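Local coordinates for 16S rRNA methyltransferase (Streptomyces sp. DSM 40477, PDB 3MQ2), which methylates the N1 position of adenine 1408 in 16S rRNA, using S-adenosyl-L-methionine, and so confers resistance to aminoglycosides such as kanamycin and apramycin, at residues Pro169-Glu173 / Ala174-Leu178. Sequence-based numbering, arbitrary orientation.
Sequences PRYAE and AGWKL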
# COMPACT_ATOMS: atom_id res chain seq x y z
N PRO A 169 8.42 17.03 -7.50
CA PRO A 169 9.34 17.78 -6.63
C PRO A 169 9.13 17.44 -5.17
O PRO A 169 10.10 17.28 -4.43
CB PRO A 169 8.94 19.24 -6.89
CG PRO A 169 8.34 19.24 -8.23
CD PRO A 169 7.64 17.92 -8.38
N ARG A 170 7.87 17.33 -4.75
CA ARG A 170 7.55 16.98 -3.38
C ARG A 170 8.03 15.58 -3.03
O ARG A 170 8.52 15.34 -1.93
CB ARG A 170 6.04 17.04 -3.14
CG ARG A 170 5.44 18.42 -3.25
CD ARG A 170 3.94 18.36 -3.01
NE ARG A 170 3.37 19.68 -2.77
CZ ARG A 170 2.14 19.88 -2.33
NH1 ARG A 170 1.34 18.85 -2.07
NH2 ARG A 170 1.70 21.12 -2.15
N TYR A 171 7.86 14.65 -3.97
CA TYR A 171 8.31 13.29 -3.73
C TYR A 171 9.83 13.25 -3.58
O TYR A 171 10.35 12.59 -2.69
CB TYR A 171 7.83 12.36 -4.85
CG TYR A 171 6.47 11.75 -4.58
CD1 TYR A 171 5.43 12.52 -4.07
CD2 TYR A 171 6.22 10.41 -4.83
CE1 TYR A 171 4.19 11.97 -3.81
CE2 TYR A 171 4.98 9.85 -4.58
CZ TYR A 171 3.96 10.64 -4.08
OH TYR A 171 2.74 10.07 -3.82
N ALA A 172 10.53 13.99 -4.45
CA ALA A 172 11.99 14.03 -4.40
C ALA A 172 12.50 14.56 -3.06
O ALA A 172 13.47 14.04 -2.53
CB ALA A 172 12.55 14.88 -5.55
N GLU A 173 11.84 15.58 -2.53
CA GLU A 173 12.21 16.14 -1.23
C GLU A 173 12.15 15.07 -0.14
O GLU A 173 12.89 15.13 0.84
CB GLU A 173 11.26 17.28 -0.85
CG GLU A 173 11.15 18.40 -1.87
CD GLU A 173 10.03 19.37 -1.56
OE1 GLU A 173 9.73 20.23 -2.41
OE2 GLU A 173 9.44 19.26 -0.46
N ALA A 174 11.27 14.10 -0.33
CA ALA A 174 11.05 13.06 0.67
C ALA A 174 11.80 11.78 0.33
O ALA A 174 11.67 10.78 1.03
CB ALA A 174 9.55 12.77 0.82
N GLY A 175 12.57 11.81 -0.75
CA GLY A 175 13.36 10.66 -1.15
C GLY A 175 12.66 9.64 -2.02
O GLY A 175 13.06 8.48 -2.07
N TRP A 176 11.59 10.06 -2.70
CA TRP A 176 10.92 9.21 -3.69
C TRP A 176 11.15 9.75 -5.09
O TRP A 176 10.88 10.92 -5.36
CB TRP A 176 9.41 9.15 -3.47
CG TRP A 176 8.96 8.53 -2.17
CD1 TRP A 176 9.53 8.68 -0.93
CD2 TRP A 176 7.84 7.66 -2.00
NE1 TRP A 176 8.81 7.95 0.00
CE2 TRP A 176 7.76 7.32 -0.63
CE3 TRP A 176 6.87 7.15 -2.88
CZ2 TRP A 176 6.77 6.49 -0.12
CZ3 TRP A 176 5.88 6.32 -2.37
CH2 TRP A 176 5.84 6.00 -1.00
N LYS A 177 11.65 8.90 -5.98
CA LYS A 177 11.84 9.29 -7.38
C LYS A 177 10.59 8.92 -8.17
O LYS A 177 10.35 7.75 -8.46
CB LYS A 177 13.06 8.60 -7.98
CG LYS A 177 13.20 8.77 -9.48
CD LYS A 177 13.10 10.24 -9.89
CE LYS A 177 13.21 10.41 -11.40
NZ LYS A 177 14.47 9.83 -11.93
N LEU A 178 9.80 9.94 -8.51
CA LEU A 178 8.56 9.71 -9.24
C LEU A 178 8.86 9.60 -10.73
O LEU A 178 9.16 10.60 -11.38
CB LEU A 178 7.55 10.84 -8.99
CG LEU A 178 6.18 10.68 -9.64
CD1 LEU A 178 5.54 9.34 -9.29
CD2 LEU A 178 5.26 11.84 -9.25
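With chi1 at -64°, Trp176 holds its CG beside its own backbone N, opposite the carbonyl carbon, and the indole runs out next to the ring of Tyr171. The two side chains meet obliquely: CE3 of the indole lies 3.7 Å from Tyr171 CE2, and the phenol and six-membered ring planes are turned by 79°. Closer to the backbone, Trp176 CB packs 3.7 Å from Tyr171 CD2, while Leu178 CB makes a looser contact with the same CD2. Between these side chains the chain reverses, because helix 160-173 closes in a Schellman motif before strand 176-184, an edge strand of the seven-stranded Rossmann-like methyltransferase sheet. Trp176 N donates to Tyr171 O at 2.8 Å, nearly straight at 164°; Ala174 N reaches the same oxygen at 2.9 Å from the other face of the carbonyl plane. Gly175 N bonds to Ala172 O at 3.0 Å. Gly175, the first residue to leave helical angles, takes a positive phi, as expected of the glycine at the C' position of a Schellman motif. Ala174 CB sits 3.6 Å from Tyr171 O and leans on Leu123 of helix 121-128. The buried polar ends are satisfied by backbone carbonyls of two other helices: Tyr171 OH bonds to Val115 O of helix 109-116, and Trp176 NE1 to Leu123 O of helix 121-128.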